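Local coordinates for protein glycoside hydrolase family 5 (PDB 6LA0) that hydrolyses beta-glycosidic bonds as a fungal rutinosidase of glycoside hydrolase family 5, with exo-1,3-beta-glucanase activity probably also within its repertoire, at residues I98-S103 with F161-Q166; L251-N256 with D289-V294; Y305-A310 with A350-F355. All blocks are in the same frame, centred on the assembly; numbering follows the deposited sequence.

Interaction 1 of 3, residues I98-S103 with F161-Q166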
loop_
_atom_site.group_PDB
_atom_site.type_symbol
_atom_site.label_atom_id
_atom_site.label_comp_id
_atom_site.label_asym_id
_atom_site.label_seq_id
_atom_site.Cartn_x
_atom_site.Cartn_y
_atom_site.Cartn_z
ATOM N N ILE A 98 10.778 -0.872 14.615
ATOM C CA ILE A 98 11.272 -0.310 15.864
ATOM C C ILE A 98 10.271 -0.603 16.972
ATOM O O ILE A 98 9.099 -0.913 16.727
ATOM C CB ILE A 98 11.526 1.213 15.797
ATOM C CG1 ILE A 98 10.206 1.964 15.616
ATOM C CG2 ILE A 98 12.561 1.565 14.712
ATOM C CD1 ILE A 98 10.377 3.489 15.758
ATOM N N LYS A 99 10.756 -0.520 18.209
ATOM C CA LYS A 99 9.900 -0.624 19.387
ATOM C C LYS A 99 9.765 0.781 19.957
ATOM O O LYS A 99 10.638 1.251 20.696
ATOM C CB LYS A 99 10.462 -1.595 20.421
ATOM C CG LYS A 99 9.386 -2.133 21.369
ATOM C CD LYS A 99 8.836 -1.126 22.397
ATOM C CE LYS A 99 8.345 -1.827 23.680
ATOM N NZ LYS A 99 7.594 -0.894 24.584
ATOM N N LEU A 100 8.662 1.429 19.627
ATOM C CA LEU A 100 8.424 2.804 20.044
ATOM C C LEU A 100 7.829 2.832 21.447
ATOM O O LEU A 100 6.795 2.195 21.685
ATOM C CB LEU A 100 7.490 3.482 19.053
ATOM C CG LEU A 100 7.216 4.964 19.254
ATOM C CD1 LEU A 100 8.421 5.709 18.775
ATOM C CD2 LEU A 100 5.980 5.398 18.488
ATOM N N PRO A 101 8.445 3.526 22.403
ATOM C CA PRO A 101 7.801 3.679 23.712
ATOM C C PRO A 101 6.479 4.419 23.562
ATOM O O PRO A 101 6.359 5.384 22.802
ATOM C CB PRO A 101 8.824 4.486 24.523
ATOM C CG PRO A 101 10.127 4.328 23.780
ATOM C CD PRO A 101 9.744 4.218 22.338
ATOM N N GLY A 102 5.469 3.931 24.274
ATOM C CA GLY A 102 4.146 4.514 24.212
ATOM C C GLY A 102 3.205 3.900 23.194
ATOM O O GLY A 102 1.999 4.148 23.275
ATOM N N SER A 103 3.709 3.100 22.250
ATOM C CA SER A 103 2.872 2.558 21.181
ATOM C C SER A 103 2.095 1.343 21.666
ATOM O O SER A 103 2.609 0.528 22.442
ATOM C CB SER A 103 3.719 2.167 19.966
ATOM O OG SER A 103 2.923 1.685 18.875
ATOM N N PHE A 161 9.963 12.383 14.199
ATOM C CA PHE A 161 10.836 12.409 13.025
ATOM C C PHE A 161 12.079 11.546 13.233
ATOM O O PHE A 161 12.454 10.755 12.357
ATOM C CB PHE A 161 11.218 13.862 12.699
ATOM C CG PHE A 161 11.847 14.042 11.345
ATOM C CD1 PHE A 161 11.079 14.433 10.253
ATOM C CD2 PHE A 161 13.209 13.852 11.165
ATOM C CE1 PHE A 161 11.652 14.602 9.003
ATOM C CE2 PHE A 161 13.791 14.028 9.920
ATOM C CZ PHE A 161 13.010 14.397 8.833
ATOM N N ASP A 162 12.738 11.685 14.388
ATOM C CA ASP A 162 13.927 10.882 14.655
ATOM C C ASP A 162 13.603 9.389 14.613
ATOM O O ASP A 162 14.305 8.605 13.959
ATOM C CB ASP A 162 14.532 11.270 16.009
ATOM C CG ASP A 162 15.906 10.681 16.213
ATOM O OD1 ASP A 162 16.543 10.350 15.187
ATOM O OD2 ASP A 162 16.345 10.536 17.383
ATOM N N TYR A 163 12.534 8.981 15.300
ATOM C CA TYR A 163 12.117 7.583 15.269
ATOM C C TYR A 163 11.782 7.119 13.854
ATOM O O TYR A 163 12.031 5.957 13.507
ATOM C CB TYR A 163 10.898 7.377 16.174
ATOM C CG TYR A 163 11.205 7.220 17.651
ATOM C CD1 TYR A 163 12.027 6.194 18.109
ATOM C CD2 TYR A 163 10.661 8.093 18.593
ATOM C CE1 TYR A 163 12.306 6.045 19.463
ATOM C CE2 TYR A 163 10.928 7.937 19.961
ATOM C CZ TYR A 163 11.751 6.917 20.382
ATOM O OH TYR A 163 12.016 6.759 21.736
ATOM N N SER A 164 11.219 8.006 13.026
ATOM C CA SER A 164 10.874 7.616 11.663
ATOM C C SER A 164 12.129 7.290 10.861
ATOM O O SER A 164 12.163 6.295 10.133
ATOM C CB SER A 164 10.062 8.727 10.970
ATOM O OG SER A 164 8.774 8.911 11.567
ATOM N N MET A 165 13.190 8.102 10.999
ATOM C CA MET A 165 14.425 7.801 10.273
ATOM C C MET A 165 15.080 6.522 10.788
ATOM O O MET A 165 15.699 5.791 10.009
ATOM C CB MET A 165 15.408 8.976 10.353
ATOM C CG MET A 165 14.920 10.252 9.690
ATOM S SD MET A 165 14.404 10.030 7.976
ATOM C CE MET A 165 15.905 9.420 7.202
ATOM N N GLN A 166 14.951 6.225 12.080
ATOM C CA GLN A 166 15.407 4.927 12.570
ATOM C C GLN A 166 14.635 3.781 11.911
ATOM O O GLN A 166 15.217 2.739 11.575
ATOM C CB GLN A 166 15.290 4.886 14.093
ATOM C CG GLN A 166 16.245 5.872 14.777
ATOM C CD GLN A 166 16.200 5.791 16.289
ATOM O OE1 GLN A 166 15.969 4.728 16.864
ATOM N NE2 GLN A 166 16.410 6.919 16.941
#

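Interaction 2 of 3, residues L251-N256 with D289-V294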
loop_
_atom_site.group_PDB
_atom_site.type_symbol
_atom_site.label_atom_id
_atom_site.label_comp_id
_atom_site.label_asym_id
_atom_site.label_seq_id
_atom_site.Cartn_x
_atom_site.Cartn_y
_atom_site.Cartn_z
ATOM N N LEU A 251 11.862 18.813 -5.934
ATOM C CA LEU A 251 12.827 17.741 -5.748
ATOM C C LEU A 251 13.842 17.692 -6.881
ATOM O O LEU A 251 13.464 17.817 -8.056
ATOM C CB LEU A 251 12.109 16.386 -5.654
ATOM C CG LEU A 251 11.167 16.239 -4.461
ATOM C CD1 LEU A 251 10.023 15.302 -4.811
ATOM C CD2 LEU A 251 11.950 15.758 -3.218
ATOM N N PRO A 252 15.125 17.493 -6.566
ATOM C CA PRO A 252 16.140 17.397 -7.624
ATOM C C PRO A 252 15.850 16.263 -8.600
ATOM O O PRO A 252 15.399 15.181 -8.209
ATOM C CB PRO A 252 17.446 17.148 -6.852
ATOM C CG PRO A 252 17.169 17.557 -5.438
ATOM C CD PRO A 252 15.705 17.360 -5.210
ATOM N N ALA A 253 16.140 16.526 -9.882
ATOM C CA ALA A 253 15.810 15.587 -10.950
ATOM C C ALA A 253 16.484 14.232 -10.766
ATOM O O ALA A 253 15.924 13.203 -11.170
ATOM C CB ALA A 253 16.192 16.186 -12.305
ATOM N N ASP A 254 17.664 14.198 -10.150
ATOM C CA ASP A 254 18.409 12.949 -10.039
ATOM C C ASP A 254 18.006 12.090 -8.842
ATOM O O ASP A 254 18.663 11.075 -8.588
ATOM C CB ASP A 254 19.915 13.239 -9.975
ATOM C CG ASP A 254 20.491 13.616 -11.328
ATOM O OD1 ASP A 254 19.782 13.439 -12.345
ATOM O OD2 ASP A 254 21.653 14.085 -11.372
ATOM N N ALA A 255 16.975 12.457 -8.088
ATOM C CA ALA A 255 16.486 11.543 -7.063
ATOM C C ALA A 255 16.011 10.247 -7.715
ATOM O O ALA A 255 15.336 10.269 -8.748
ATOM C CB ALA A 255 15.345 12.179 -6.269
ATOM N N ASN A 256 16.387 9.110 -7.119
ATOM C CA ASN A 256 15.962 7.789 -7.593
ATOM C C ASN A 256 14.573 7.536 -7.012
ATOM O O ASN A 256 14.390 6.881 -5.980
ATOM C CB ASN A 256 16.960 6.708 -7.192
ATOM C CG ASN A 256 16.747 5.407 -7.959
ATOM O OD1 ASN A 256 15.819 5.293 -8.760
ATOM N ND2 ASN A 256 17.610 4.427 -7.724
ATOM N N ASP A 289 4.225 14.626 -15.262
ATOM C CA ASP A 289 4.922 15.495 -16.208
ATOM C C ASP A 289 6.177 14.866 -16.817
ATOM O O ASP A 289 6.893 15.546 -17.563
ATOM C CB ASP A 289 5.283 16.826 -15.534
ATOM C CG ASP A 289 6.098 16.634 -14.270
ATOM O OD1 ASP A 289 6.814 15.615 -14.178
ATOM O OD2 ASP A 289 6.012 17.500 -13.369
ATOM N N GLY A 290 6.472 13.598 -16.511
ATOM C CA GLY A 290 7.646 12.918 -17.036
ATOM C C GLY A 290 8.968 13.199 -16.329
ATOM O O GLY A 290 9.971 12.557 -16.659
ATOM N N LYS A 291 9.023 14.155 -15.401
ATOM C CA LYS A 291 10.264 14.354 -14.654
ATOM C C LYS A 291 10.534 13.170 -13.727
ATOM O O LYS A 291 11.693 12.791 -13.528
ATOM C CB LYS A 291 10.216 15.666 -13.859
ATOM C CG LYS A 291 11.548 16.016 -13.163
ATOM C CD LYS A 291 11.405 17.182 -12.191
ATOM C CE LYS A 291 12.750 17.501 -11.535
ATOM N NZ LYS A 291 12.674 18.670 -10.609
ATOM N N PHE A 292 9.479 12.564 -13.180
ATOM C CA PHE A 292 9.548 11.333 -12.402
ATOM C C PHE A 292 8.438 10.391 -12.845
ATOM O O PHE A 292 7.371 10.846 -13.258
ATOM C CB PHE A 292 9.403 11.604 -10.897
ATOM C CG PHE A 292 10.474 12.492 -10.329
ATOM C CD1 PHE A 292 11.743 11.994 -10.072
ATOM C CD2 PHE A 292 10.195 13.813 -10.015
ATOM C CE1 PHE A 292 12.733 12.810 -9.529
ATOM C CE2 PHE A 292 11.180 14.647 -9.478
ATOM C CZ PHE A 292 12.448 14.145 -9.235
ATOM N N PRO A 293 8.652 9.078 -12.747
ATOM C CA PRO A 293 7.625 8.117 -13.171
ATOM C C PRO A 293 6.559 7.888 -12.100
ATOM O O PRO A 293 6.720 8.231 -10.923
ATOM C CB PRO A 293 8.435 6.839 -13.427
ATOM C CG PRO A 293 9.567 6.927 -12.423
ATOM C CD PRO A 293 9.879 8.410 -12.268
ATOM N N VAL A 294 5.454 7.264 -12.536
ATOM C CA VAL A 294 4.262 7.058 -11.714
ATOM C C VAL A 294 3.897 5.577 -11.685
ATOM O O VAL A 294 3.911 4.905 -12.722
ATOM C CB VAL A 294 3.065 7.877 -12.248
ATOM C CG1 VAL A 294 1.812 7.559 -11.449
ATOM C CG2 VAL A 294 3.365 9.369 -12.210
HETATM O O HOH W 1 15.619 19.475 -11.188
HETATM O O HOH W 2 14.427 13.244 -13.078
#

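Interaction 3 of 3, residues Y305-A310 with A350-F355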
loop_
_atom_site.group_PDB
_atom_site.type_symbol
_atom_site.label_atom_id
_atom_site.label_comp_id
_atom_site.label_asym_id
_atom_site.label_seq_id
_atom_site.Cartn_x
_atom_site.Cartn_y
_atom_site.Cartn_z
ATOM N N TYR A 305 -22.200 3.271 -6.884
ATOM C CA TYR A 305 -23.538 2.861 -7.319
ATOM C C TYR A 305 -23.506 1.666 -8.270
ATOM O O TYR A 305 -22.521 1.432 -8.976
ATOM C CB TYR A 305 -24.270 4.020 -8.012
ATOM C CG TYR A 305 -24.507 5.217 -7.129
ATOM C CD1 TYR A 305 -25.301 5.118 -5.997
ATOM C CD2 TYR A 305 -23.923 6.445 -7.421
ATOM C CE1 TYR A 305 -25.518 6.213 -5.184
ATOM C CE2 TYR A 305 -24.138 7.545 -6.611
ATOM C CZ TYR A 305 -24.938 7.418 -5.498
ATOM O OH TYR A 305 -25.161 8.500 -4.680
ATOM N N GLN A 306 -24.598 0.891 -8.248
ATOM C CA GLN A 306 -24.923 -0.122 -9.257
ATOM C C GLN A 306 -23.754 -1.062 -9.561
ATOM O O GLN A 306 -23.308 -1.192 -10.700
ATOM C CB GLN A 306 -25.420 0.553 -10.536
ATOM C CG GLN A 306 -26.788 1.161 -10.376
ATOM C CD GLN A 306 -27.308 1.733 -11.667
ATOM O OE1 GLN A 306 -27.843 1.005 -12.508
ATOM N NE2 GLN A 306 -27.154 3.043 -11.840
ATOM N N ASN A 307 -23.287 -1.757 -8.523
ATOM C CA ASN A 307 -22.221 -2.728 -8.723
ATOM C C ASN A 307 -22.748 -3.980 -9.410
ATOM O O ASN A 307 -23.836 -4.469 -9.089
ATOM C CB ASN A 307 -21.586 -3.104 -7.390
ATOM C CG ASN A 307 -20.689 -2.013 -6.848
ATOM O OD1 ASN A 307 -19.531 -1.874 -7.262
ATOM N ND2 ASN A 307 -21.225 -1.217 -5.927
ATOM N N SER A 308 -21.944 -4.532 -10.322
ATOM C CA SER A 308 -22.383 -5.639 -11.167
ATOM C C SER A 308 -21.384 -6.785 -11.100
ATOM O O SER A 308 -20.208 -6.599 -11.432
ATOM C CB SER A 308 -22.550 -5.162 -12.618
ATOM O OG SER A 308 -22.316 -6.232 -13.512
ATOM N N PHE A 309 -21.855 -7.967 -10.681
ATOM C CA PHE A 309 -21.045 -9.181 -10.767
ATOM C C PHE A 309 -20.523 -9.402 -12.189
ATOM O O PHE A 309 -19.343 -9.713 -12.397
ATOM C CB PHE A 309 -21.860 -10.424 -10.368
ATOM C CG PHE A 309 -22.304 -10.496 -8.931
ATOM C CD1 PHE A 309 -21.465 -10.142 -7.883
ATOM C CD2 PHE A 309 -23.565 -11.040 -8.623
ATOM C CE1 PHE A 309 -21.890 -10.276 -6.549
ATOM C CE2 PHE A 309 -23.987 -11.166 -7.308
ATOM C CZ PHE A 309 -23.146 -10.782 -6.268
ATOM N N ALA A 310 -21.420 -9.300 -13.180
ATOM C CA ALA A 310 -21.090 -9.691 -14.548
ATOM C C ALA A 310 -19.963 -8.852 -15.132
ATOM O O ALA A 310 -19.170 -9.355 -15.929
ATOM C CB ALA A 310 -22.327 -9.582 -15.449
ATOM N N ALA A 350 -16.683 -8.273 -0.579
ATOM C CA ALA A 350 -15.834 -9.432 -0.841
ATOM C C ALA A 350 -15.955 -9.930 -2.269
ATOM O O ALA A 350 -15.065 -10.653 -2.736
ATOM C CB ALA A 350 -16.158 -10.574 0.127
ATOM N N ASP A 351 -17.010 -9.539 -2.987
ATOM C CA ASP A 351 -17.138 -9.896 -4.387
ATOM C C ASP A 351 -16.320 -8.985 -5.306
ATOM O O ASP A 351 -16.093 -9.349 -6.465
ATOM C CB ASP A 351 -18.629 -9.883 -4.780
ATOM C CG ASP A 351 -19.482 -10.831 -3.898
ATOM O OD1 ASP A 351 -19.213 -12.045 -3.939
ATOM O OD2 ASP A 351 -20.389 -10.361 -3.161
ATOM N N TYR A 352 -15.821 -7.846 -4.807
ATOM C CA TYR A 352 -15.132 -6.863 -5.639
ATOM C C TYR A 352 -13.706 -6.549 -5.216
ATOM O O TYR A 352 -12.942 -6.033 -6.048
ATOM C CB TYR A 352 -15.933 -5.550 -5.684
ATOM C CG TYR A 352 -17.323 -5.784 -6.203
ATOM C CD1 TYR A 352 -17.596 -5.694 -7.561
ATOM C CD2 TYR A 352 -18.362 -6.126 -5.340
ATOM C CE1 TYR A 352 -18.868 -5.931 -8.047
ATOM C CE2 TYR A 352 -19.655 -6.368 -5.820
ATOM C CZ TYR A 352 -19.895 -6.264 -7.177
ATOM O OH TYR A 352 -21.157 -6.498 -7.671
ATOM N N TRP A 353 -13.316 -6.843 -3.974
ATOM C CA TRP A 353 -11.988 -6.498 -3.477
ATOM C C TRP A 353 -11.071 -7.704 -3.348
ATOM O O TRP A 353 -9.949 -7.568 -2.839
ATOM C CB TRP A 353 -12.093 -5.814 -2.117
ATOM C CG TRP A 353 -12.770 -4.494 -2.105
ATOM C CD1 TRP A 353 -14.100 -4.257 -2.192
ATOM C CD2 TRP A 353 -12.139 -3.214 -1.939
ATOM N NE1 TRP A 353 -14.350 -2.905 -2.108
ATOM C CE2 TRP A 353 -13.157 -2.242 -1.955
ATOM C CE3 TRP A 353 -10.811 -2.797 -1.782
ATOM C CZ2 TRP A 353 -12.894 -0.879 -1.817
ATOM C CZ3 TRP A 353 -10.550 -1.439 -1.644
ATOM C CH2 TRP A 353 -11.586 -0.499 -1.664
ATOM N N ASN A 354 -11.517 -8.870 -3.789
ATOM C CA ASN A 354 -10.824 -10.133 -3.563
ATOM C C ASN A 354 -10.169 -10.513 -4.883
ATOM O O ASN A 354 -10.832 -11.003 -5.796
ATOM C CB ASN A 354 -11.826 -11.176 -3.064
ATOM C CG ASN A 354 -11.195 -12.521 -2.758
ATOM O OD1 ASN A 354 -10.021 -12.603 -2.392
ATOM N ND2 ASN A 354 -11.981 -13.589 -2.903
ATOM N N PHE A 355 -8.864 -10.249 -5.006
ATOM C CA PHE A 355 -8.181 -10.553 -6.260
ATOM C C PHE A 355 -8.120 -12.055 -6.522
ATOM O O PHE A 355 -8.051 -12.474 -7.683
ATOM C CB PHE A 355 -6.772 -9.939 -6.264
ATOM C CG PHE A 355 -6.171 -9.824 -7.633
ATOM C CD1 PHE A 355 -6.540 -8.796 -8.479
ATOM C CD2 PHE A 355 -5.262 -10.765 -8.086
ATOM C CE1 PHE A 355 -5.992 -8.694 -9.753
ATOM C CE2 PHE A 355 -4.710 -10.672 -9.352
ATOM C CZ PHE A 355 -5.071 -9.632 -10.185
#

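Interaction 1 of 3, residues I98-S103 with F161-Q166
Leu-100 lays its CD1 methyl over one face of the Tyr-163 ring, a CH-pi contact and the tightest touch here. The methyl carbon CD1 of Leu-100 is 3.4 Å from the centroid of that ring, 16° off the normal and displaced somewhat toward the rim on the CD2 side, where Leu-100 CD1 and Tyr-163 CD2 are 3.3 Å apart. Leu-100 gets there through its torsions: CG stands anti to the backbone N (chi1 -175°), which brings the end of the side chain nearer to the helix than its root. The remaining apolar contacts flank this one. Ile-98 crosses Tyr-163 at about a right angle and sets CD1 against the root of the tyrosine, 3.9 Å from Tyr-163 CB and 3.7 Å from Tyr-163 O. The other branch, Ile-98 CG2, packs beside the next helical turn, 4.1 Å from the carbonyl carbon C of Gln-166. At the far end of the ring Pro-101 CD approaches the phenol oxygen OH of Tyr-163 to 3.5 Å, coming in obliquely.

In the TIM-barrel fold of family 5 this packing joins the long loop after strand 87-92 to the first half of helix 158-176, near the surface. Pro-137, from a further loop, also touches both Leu-100 and Tyr-163, and an N-acetylglucosamine of the protein's own glycan lies against Leu-100.

The polar bonds stay on each side of the contact, within the loop or within the helix and the chain just before it. A type II beta turn runs from Leu-100 to Ser-103, closed by Ser-103 N to Leu-100 O at 3.3 Å, with Gly-102 at a positive phi of 93°. Ser-103 OG bonds to Tyr-94 OH and to Leu-105 N, and on the helix Ser-164 OG bonds to Ala-160 O and to Trp-154 NE1.

Interaction 2 of 3, residues L251-N256 with D289-V294
Phe-292 pushes the rim of its ring into a cluster of backbone carbonyls: the oxygens of Leu-251, Pro-252 and Ala-255 all lie at its edge, close to the ring plane. The nearest, Pro-252 O, is 3.3 Å from Phe-292 CZ, while Ala-255 O is 3.7 Å from Phe-292 CE1. Such an edge carries slightly positive hydrogens, so the approach is electrostatically favourable. CG of Phe-292 sits anti to its carbonyl carbon (chi1 -61°), which sends the ring across to the type I turn of Pro-252 to Ala-255.

Both segments are loops leading into neighbouring strands of the TIM barrel, 257-265 and 294-303, so the contact ties adjacent connections together at the amino ends of those strands.

Lys-291 runs alongside, fully extended, with CE 3.7 Å from Ala-253 CA. Its ammonium NZ meets Leu-251 O at 2.8 Å, almost head-on to the carbonyl (C=O...N 168°). The same NZ also bonds to Ser-248 O at the end of helix 244-248 and to a water at 3.1 Å, so three acceptors grip it. A second water donates to Lys-291 O; its link to Ala-253 O is too short to be relied on. Behind the lysine, Asp-289 makes an Asx turn, OD1 accepting from Lys-291 N at 2.9 Å, while Asp-289 OD2 holds Ser-248 OG.

Interaction 3 of 3, residues Y305-A310 with A350-F355
Phe-309 and Asp-351 bring the two irregular segments closest, their CA atoms 7.5 Å apart. Residues 305-310 follow strand 294-303 of the TIM barrel and 350-355 belong to the long excursion after strand 329-332, so the contact joins two loops issuing from the carboxyl ends of barrel strands. Asn-307 and Ser-308 are extended; at Phe-309 the chain bends sharply before helix 312-326.

Tyr-352 reaches into this bend. Its hydroxyl ends among Asn-307 CB, at 3.4 Å from Tyr-352 OH, and the amides of Ser-308 and Phe-309, yet it bonds to neither N-H. Those amides are turned to other acceptors, Ser-308 N to Ser-272 OG and Phe-309 N to Gln-346 OE1, while Tyr-352 OH donates to the backbone O of the same Gln-346. Asn-307 OD1 stands over one ring face of Tyr-352, toward the rim, amide and ring planes 54° apart; its ND2 is held by Thr-303 O and Asn-344 O. Ser-308 O lies at the ring's edge, 3.7 Å from Tyr-352 CE1.

Phe-309 crosses Tyr-352 at about a right angle, its CD1 3.7 Å from Tyr-352 OH, and goes on to Asp-351. There the ring and carboxylate planes are steeply inclined (80°). Asp-351 OD2 accepts from Thr-348 N, and Phe-309 CE1 rests 3.6 Å from Asp-351 CG.

The three contacts sit on different parts of the barrel periphery. Interactions 1 and 3 involve loops that leave the carboxyl ends of strands, the side on which family 5 enzymes carry their active site, but they lie on opposite sides of the chain's centre, with centres 39 Å apart. Interaction 2 is at the amino ends, its centre 29 Å from that of interaction 1 and 35 Å from that of interaction 3. None touches another; the nearest approach is about 12 Å between atoms of interactions 1 and 2, which share helix 209-229 as a neighbour of Phe-161 and Leu-251. Strand 294-303 connects interaction 2 to interaction 3, from Val-294 towards Tyr-305.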